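NAD(P)H-flavin oxidoreductase (Staphylococcus epidermidis ATCC 12228, PDB 3GBH) binds flavin mononucleotide and probably uses NAD(P)H to reduce flavin or other acceptors, as in other members of the nitroreductase family. Local coordinates at residues V14-Y28 and M151-P163. Numbering follows the deposited sequence. Where two conformers were deposited one is given.
Sequences VLNSRKSVKVFDENY and MLTAKAHGYDTNP. With FMN (flavin mononucleotide), chain H.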
loop_
_atom_site.group_PDB
_atom_site.type_symbol
_atom_site.label_atom_id
_atom_site.label_comp_id
_atom_site.label_asym_id
_atom_site.label_seq_id
_atom_site.Cartn_x
_atom_site.Cartn_y
_atom_site.Cartn_z
ATOM N N VAL B 14 -18.326 -1.062 -6.496
ATOM C CA VAL B 14 -19.014 -1.835 -7.535
ATOM C C VAL B 14 -18.783 -3.338 -7.326
ATOM O O VAL B 14 -19.714 -4.142 -7.284
ATOM C CB VAL B 14 -18.594 -1.427 -8.965
ATOM C CG1 VAL B 14 -19.155 -2.404 -10.013
ATOM C CG2 VAL B 14 -19.047 -0.004 -9.259
ATOM N N LEU B 15 -17.528 -3.708 -7.202
ATOM C CA LEU B 15 -17.154 -5.100 -7.004
ATOM C C LEU B 15 -17.805 -5.649 -5.735
ATOM O O LEU B 15 -18.388 -6.745 -5.743
ATOM C CB LEU B 15 -15.630 -5.182 -6.936
ATOM C CG LEU B 15 -14.954 -6.495 -7.214
ATOM C CD1 LEU B 15 -13.520 -6.300 -7.782
ATOM C CD2 LEU B 15 -14.974 -7.272 -5.880
ATOM N N ASN B 16 -17.765 -4.895 -4.640
ATOM C CA ASN B 16 -18.396 -5.371 -3.401
ATOM C C ASN B 16 -19.918 -5.541 -3.456
ATOM O O ASN B 16 -20.468 -6.351 -2.689
ATOM C CB ASN B 16 -18.047 -4.467 -2.216
ATOM C CG ASN B 16 -16.575 -4.577 -1.807
ATOM O OD1 ASN B 16 -15.876 -5.523 -2.179
ATOM N ND2 ASN B 16 -16.109 -3.602 -1.026
ATOM N N SER B 17 -20.600 -4.811 -4.345
ATOM C CA SER B 17 -22.062 -4.901 -4.396
ATOM C C SER B 17 -22.582 -5.798 -5.513
ATOM O O SER B 17 -23.796 -6.018 -5.611
ATOM C CB SER B 17 -22.682 -3.506 -4.510
ATOM O OG SER B 17 -22.135 -2.819 -5.604
ATOM N N ARG B 18 -21.692 -6.336 -6.346
ATOM C CA ARG B 18 -22.088 -7.282 -7.397
ATOM C C ARG B 18 -22.469 -8.613 -6.721
ATOM O O ARG B 18 -21.604 -9.376 -6.295
ATOM C CB ARG B 18 -20.935 -7.497 -8.388
ATOM C CG ARG B 18 -21.308 -8.008 -9.790
ATOM C CD ARG B 18 -21.856 -9.443 -9.808
ATOM N NE ARG B 18 -21.000 -10.366 -9.044
ATOM C CZ ARG B 18 -21.459 -11.451 -8.425
ATOM N NH1 ARG B 18 -22.750 -11.764 -8.510
ATOM N NH2 ARG B 18 -20.652 -12.191 -7.676
ATOM N N LYS B 19 -23.767 -8.865 -6.633
ATOM C CA LYS B 19 -24.338 -10.075 -6.053
ATOM C C LYS B 19 -25.547 -10.524 -6.900
ATOM O O LYS B 19 -26.101 -9.726 -7.676
ATOM C CB LYS B 19 -24.780 -9.809 -4.596
ATOM C CG LYS B 19 -23.672 -9.193 -3.694
ATOM C CD LYS B 19 -24.191 -8.912 -2.293
ATOM C CE LYS B 19 -23.118 -8.258 -1.434
ATOM N NZ LYS B 19 -23.667 -7.805 -0.154
ATOM N N SER B 20 -25.933 -11.797 -6.772
ATOM C CA SER B 20 -27.047 -12.344 -7.554
ATOM C C SER B 20 -28.378 -11.918 -6.949
ATOM O O SER B 20 -28.824 -12.452 -5.932
ATOM C CB SER B 20 -26.987 -13.876 -7.619
ATOM O OG SER B 20 -25.938 -14.309 -8.468
ATOM N N VAL B 21 -29.029 -10.981 -7.613
ATOM C CA VAL B 21 -30.371 -10.559 -7.264
ATOM C C VAL B 21 -31.312 -11.411 -8.105
ATOM O O VAL B 21 -31.102 -11.550 -9.303
ATOM C CB VAL B 21 -30.541 -9.056 -7.577
ATOM C CG1 VAL B 21 -31.984 -8.647 -7.564
ATOM C CG2 VAL B 21 -29.711 -8.238 -6.596
ATOM N N LYS B 22 -32.322 -11.993 -7.466
ATOM C CA LYS B 22 -33.274 -12.894 -8.135
ATOM C C LYS B 22 -34.715 -12.364 -8.260
ATOM O O LYS B 22 -35.541 -12.975 -8.938
ATOM C CB LYS B 22 -33.241 -14.250 -7.413
ATOM C CG LYS B 22 -31.808 -14.785 -7.362
ATOM C CD LYS B 22 -31.696 -16.224 -6.992
ATOM C CE LYS B 22 -30.220 -16.615 -6.957
ATOM N NZ LYS B 22 -30.081 -18.092 -6.855
ATOM N N VAL B 23 -35.002 -11.230 -7.619
ATOM C CA VAL B 23 -36.307 -10.583 -7.699
ATOM C C VAL B 23 -36.074 -9.105 -8.073
ATOM O O VAL B 23 -35.444 -8.356 -7.325
ATOM C CB VAL B 23 -37.053 -10.688 -6.363
ATOM C CG1 VAL B 23 -38.457 -10.129 -6.471
ATOM C CG2 VAL B 23 -37.091 -12.151 -5.900
ATOM N N PHE B 24 -36.563 -8.724 -9.247
ATOM C CA PHE B 24 -36.426 -7.385 -9.778
ATOM C C PHE B 24 -37.776 -6.670 -9.787
ATOM O O PHE B 24 -38.834 -7.292 -9.610
ATOM C CB PHE B 24 -35.902 -7.441 -11.206
ATOM C CG PHE B 24 -34.627 -8.200 -11.343
ATOM C CD1 PHE B 24 -33.408 -7.548 -11.239
ATOM C CD2 PHE B 24 -34.637 -9.575 -11.572
ATOM C CE1 PHE B 24 -32.218 -8.252 -11.361
ATOM C CE2 PHE B 24 -33.429 -10.291 -11.697
ATOM C CZ PHE B 24 -32.233 -9.624 -11.595
ATOM N N ASP B 25 -37.713 -5.353 -9.966
ATOM C CA ASP B 25 -38.885 -4.531 -10.106
ATOM C C ASP B 25 -39.498 -4.806 -11.495
ATOM O O ASP B 25 -38.949 -4.470 -12.554
ATOM C CB ASP B 25 -38.526 -3.058 -9.877
ATOM C CG ASP B 25 -39.729 -2.120 -9.984
ATOM O OD1 ASP B 25 -40.819 -2.553 -10.423
ATOM O OD2 ASP B 25 -39.567 -0.933 -9.651
ATOM N N GLU B 26 -40.653 -5.437 -11.458
ATOM C CA GLU B 26 -41.339 -5.896 -12.652
ATOM C C GLU B 26 -41.833 -4.745 -13.522
ATOM O O GLU B 26 -42.146 -4.941 -14.699
ATOM C CB GLU B 26 -42.532 -6.743 -12.203
ATOM C CG GLU B 26 -42.956 -7.838 -13.147
ATOM C CD GLU B 26 -44.272 -8.468 -12.717
ATOM O OE1 GLU B 26 -44.560 -8.451 -11.501
ATOM O OE2 GLU B 26 -45.026 -8.953 -13.598
ATOM N N ASN B 27 -41.926 -3.552 -12.941
ATOM C CA ASN B 27 -42.449 -2.379 -13.643
ATOM C C ASN B 27 -41.369 -1.401 -14.073
ATOM O O ASN B 27 -41.666 -0.354 -14.629
ATOM C CB ASN B 27 -43.427 -1.666 -12.745
ATOM C CG ASN B 27 -44.616 -2.526 -12.401
ATOM O OD1 ASN B 27 -44.849 -2.829 -11.231
ATOM N ND2 ASN B 27 -45.367 -2.946 -13.420
ATOM N N TYR B 28 -40.114 -1.735 -13.794
ATOM C CA TYR B 28 -39.002 -0.914 -14.210
ATOM C C TYR B 28 -38.421 -1.496 -15.488
ATOM O O TYR B 28 -38.080 -2.682 -15.528
ATOM C CB TYR B 28 -37.918 -0.881 -13.131
ATOM C CG TYR B 28 -36.814 -0.000 -13.558
ATOM C CD1 TYR B 28 -35.759 -0.504 -14.284
ATOM C CD2 TYR B 28 -36.863 1.362 -13.318
ATOM C CE1 TYR B 28 -34.765 0.317 -14.751
ATOM C CE2 TYR B 28 -35.857 2.203 -13.771
ATOM C CZ TYR B 28 -34.810 1.668 -14.496
ATOM O OH TYR B 28 -33.784 2.450 -14.980
HETATM N N MSE B 151 -21.783 -7.523 -16.080
HETATM C CA MSE B 151 -22.383 -7.517 -14.738
HETATM C C MSE B 151 -21.837 -6.406 -13.845
HETATM O O MSE B 151 -22.594 -5.759 -13.115
HETATM C CB MSE B 151 -22.227 -8.885 -14.084
HETATM C CG MSE B 151 -23.021 -9.984 -14.782
HETATM SE SE MSE B 151 -23.056 -11.610 -13.695
HETATM C CE MSE B 151 -21.431 -12.442 -14.420
ATOM N N LEU B 152 -20.535 -6.143 -13.940
ATOM C CA LEU B 152 -19.931 -5.053 -13.180
ATOM C C LEU B 152 -20.438 -3.696 -13.663
ATOM O O LEU B 152 -20.837 -2.842 -12.865
ATOM C CB LEU B 152 -18.388 -5.131 -13.215
ATOM C CG LEU B 152 -17.862 -6.362 -12.466
ATOM C CD1 LEU B 152 -16.379 -6.642 -12.766
ATOM C CD2 LEU B 152 -18.090 -6.227 -10.993
ATOM N N THR B 153 -20.463 -3.511 -14.974
ATOM C CA THR B 153 -20.943 -2.243 -15.557
ATOM C C THR B 153 -22.405 -2.015 -15.237
ATOM O O THR B 153 -22.811 -0.904 -14.909
ATOM C CB THR B 153 -20.725 -2.171 -17.101
ATOM O OG1 THR B 153 -19.346 -2.420 -17.374
ATOM C CG2 THR B 153 -21.097 -0.755 -17.613
ATOM N N ALA B 154 -23.202 -3.083 -15.303
ATOM C CA ALA B 154 -24.619 -2.974 -14.934
ATOM C C ALA B 154 -24.735 -2.456 -13.495
ATOM O O ALA B 154 -25.498 -1.496 -13.196
ATOM C CB ALA B 154 -25.322 -4.341 -15.101
ATOM N N LYS B 155 -23.930 -3.034 -12.606
ATOM C CA LYS B 155 -23.925 -2.592 -11.207
ATOM C C LYS B 155 -23.470 -1.138 -11.053
ATOM O O LYS B 155 -24.001 -0.399 -10.217
ATOM C CB LYS B 155 -23.076 -3.514 -10.352
ATOM C CG LYS B 155 -23.151 -3.241 -8.863
ATOM C CD LYS B 155 -24.387 -3.829 -8.242
ATOM C CE LYS B 155 -24.986 -2.932 -7.194
ATOM N NZ LYS B 155 -26.102 -2.197 -7.787
ATOM N N ALA B 156 -22.504 -0.702 -11.860
ATOM C CA ALA B 156 -22.036 0.690 -11.805
ATOM C C ALA B 156 -23.139 1.665 -12.197
ATOM O O ALA B 156 -23.176 2.841 -11.744
ATOM C CB ALA B 156 -20.794 0.865 -12.701
ATOM N N HIS B 157 -24.049 1.197 -13.041
ATOM C CA HIS B 157 -25.226 1.981 -13.459
ATOM C C HIS B 157 -26.373 1.919 -12.477
ATOM O O HIS B 157 -27.391 2.583 -12.677
ATOM C CB HIS B 157 -25.734 1.501 -14.820
ATOM C CG HIS B 157 -24.924 1.990 -15.966
ATOM N ND1 HIS B 157 -25.441 2.828 -16.935
ATOM C CD2 HIS B 157 -23.645 1.731 -16.324
ATOM C CE1 HIS B 157 -24.503 3.078 -17.833
ATOM N NE2 HIS B 157 -23.406 2.423 -17.486
ATOM N N GLY B 158 -26.232 1.127 -11.430
ATOM C CA GLY B 158 -27.248 1.088 -10.363
ATOM C C GLY B 158 -28.182 -0.122 -10.510
ATOM O O GLY B 158 -29.112 -0.293 -9.731
ATOM N N TYR B 159 -27.908 -0.962 -11.496
ATOM C CA TYR B 159 -28.720 -2.164 -11.762
ATOM C C TYR B 159 -28.124 -3.371 -11.048
ATOM O O TYR B 159 -27.024 -3.290 -10.486
ATOM C CB TYR B 159 -28.821 -2.423 -13.275
ATOM C CG TYR B 159 -29.485 -1.293 -13.988
ATOM C CD1 TYR B 159 -30.745 -0.876 -13.608
ATOM C CD2 TYR B 159 -28.857 -0.616 -15.021
ATOM C CE1 TYR B 159 -31.365 0.179 -14.225
ATOM C CE2 TYR B 159 -29.479 0.451 -15.662
ATOM C CZ TYR B 159 -30.744 0.842 -15.263
ATOM O OH TYR B 159 -31.414 1.917 -15.862
ATOM N N ASP B 160 -28.871 -4.466 -11.027
ATOM C CA ASP B 160 -28.378 -5.727 -10.530
ATOM C C ASP B 160 -28.619 -6.809 -11.543
ATOM O O ASP B 160 -29.425 -6.644 -12.458
ATOM C CB ASP B 160 -29.024 -6.059 -9.203
ATOM C CG ASP B 160 -28.405 -5.259 -8.058
ATOM O OD1 ASP B 160 -27.267 -5.614 -7.649
ATOM O OD2 ASP B 160 -29.028 -4.269 -7.597
ATOM N N THR B 161 -27.899 -7.910 -11.379
ATOM C CA THR B 161 -27.966 -9.036 -12.280
ATOM C C THR B 161 -27.981 -10.366 -11.538
ATOM O O THR B 161 -27.704 -10.424 -10.329
ATOM C CB THR B 161 -26.767 -9.065 -13.242
ATOM O OG1 THR B 161 -25.554 -9.118 -12.489
ATOM C CG2 THR B 161 -26.795 -7.854 -14.188
ATOM N N ASN B 162 -28.282 -11.412 -12.295
ATOM C CA ASN B 162 -28.210 -12.813 -11.825
ATOM C C ASN B 162 -27.752 -13.638 -13.003
ATOM O O ASN B 162 -28.495 -13.778 -14.004
ATOM C CB ASN B 162 -29.567 -13.294 -11.311
ATOM C CG ASN B 162 -29.579 -14.766 -10.828
ATOM O OD1 ASN B 162 -30.631 -15.371 -10.812
ATOM N ND2 ASN B 162 -28.433 -15.316 -10.413
ATOM N N PRO B 163 -26.508 -14.145 -12.940
ATOM C CA PRO B 163 -26.089 -15.061 -14.013
ATOM C C PRO B 163 -26.766 -16.393 -13.846
ATOM O O PRO B 163 -26.956 -16.848 -12.723
ATOM C CB PRO B 163 -24.572 -15.137 -13.844
ATOM C CG PRO B 163 -24.336 -14.859 -12.391
ATOM C CD PRO B 163 -25.442 -13.930 -11.947
HETATM N N1 FMN H . -28.486 -18.649 -9.943
HETATM C C2 FMN H . -29.805 -19.036 -10.129
HETATM O O2 FMN H . -30.704 -18.636 -9.382
HETATM N N3 FMN H . -30.110 -19.897 -11.150
HETATM C C4 FMN H . -29.118 -20.371 -12.012
HETATM O O4 FMN H . -29.432 -21.156 -12.927
HETATM C C4A FMN H . -27.800 -19.996 -11.812
HETATM N N5 FMN H . -26.778 -20.471 -12.616
HETATM C C5A FMN H . -25.551 -19.842 -12.622
HETATM C C6 FMN H . -24.630 -20.061 -13.661
HETATM C C7 FMN H . -23.406 -19.427 -13.666
HETATM C C7M FMN H . -22.429 -19.676 -14.783
HETATM C C8 FMN H . -23.072 -18.570 -12.611
HETATM C C8M FMN H . -21.765 -17.842 -12.551
HETATM C C9 FMN H . -23.975 -18.356 -11.586
HETATM C C9A FMN H . -25.230 -18.973 -11.570
HETATM N N10 FMN H . -26.161 -18.745 -10.545
HETATM C C10 FMN H . -27.485 -19.130 -10.756
HETATM C "C1'" FMN H . -25.869 -17.750 -9.441
HETATM C "C2'" FMN H . -24.916 -18.425 -8.454
HETATM O "O2'" FMN H . -25.615 -19.328 -7.614
HETATM C "C3'" FMN H . -24.206 -17.347 -7.627
HETATM O "O3'" FMN H . -23.387 -16.586 -8.479
HETATM C "C4'" FMN H . -23.369 -17.894 -6.471
HETATM O "O4'" FMN H . -24.234 -18.525 -5.526
HETATM C "C5'" FMN H . -22.582 -16.765 -5.810
HETATM O "O5'" FMN H . -23.474 -15.789 -5.285
HETATM P P FMN H . -23.365 -14.265 -5.752
HETATM O O1P FMN H . -24.388 -13.439 -5.028
HETATM O O2P FMN H . -23.534 -14.235 -7.243
HETATM O O3P FMN H . -21.986 -13.732 -5.443
HETATM O O HOH W 1 -26.677 -6.249 -5.124
HETATM O O HOH W 2 -24.847 -10.711 -10.374
HETATM O O HOH W 3 -25.681 -7.398 -8.887
#
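Val21 N donates to Thr161 O (3.1 Å, 156° at the hydrogen), reaching the oxygen from above the carbonyl plane, and joins the loop 18-28 to strand 160-163. Ser20 CA-H points at the same oxygen. Three waters extend this seam: one links Ser17 O to Asp160 OD1, another Lys19 O to the same carboxylate oxygen, and a third takes a hydrogen bond from Arg18 NH1 while meeting Thr161 OG1. Asp160 OD2 forms a long salt bridge with Lys155 NZ, which also donates to Tyr159 O. The Lys155 chain, bent at chi2 (80°), folds over Ser17, with CE 3.3 Å from Ser17 OG, a hydroxyl hydrogen-bonded to Glu13 O. Val21 CG2 presses on Asp160 CB (3.5 Å), the side chains crossing nearly at right angles, and CG1 sits over the rim of one face of the Phe24 ring, whose edge abuts Asp160 O. Val14 packs on the last turn of helix 132-156, CG1 against Leu152 O and CD2, CG2 against Ala156 CB (4.0 Å). Further out, the Tyr28 and Tyr159 rings meet with planes at 47°, neither over the other's face, and their hydroxyls come together, though the position of Tyr28 OH is less certain. The FMN phosphate receives Arg18 NH1 (2.9 Å to O2P), Arg18 NH2, Ser20 N and Ser20 OG; Lys22 NZ reaches flavin O2 (2.7 Å), and Pro163 CG packs near C9. Lys44 O of the second subunit also accepts from Arg18 NH2. Cationic and serine groups after helix 11-17, beside strand 160-164, contribute to the FMN site beside the second subunit, characteristic of the nitroreductase family.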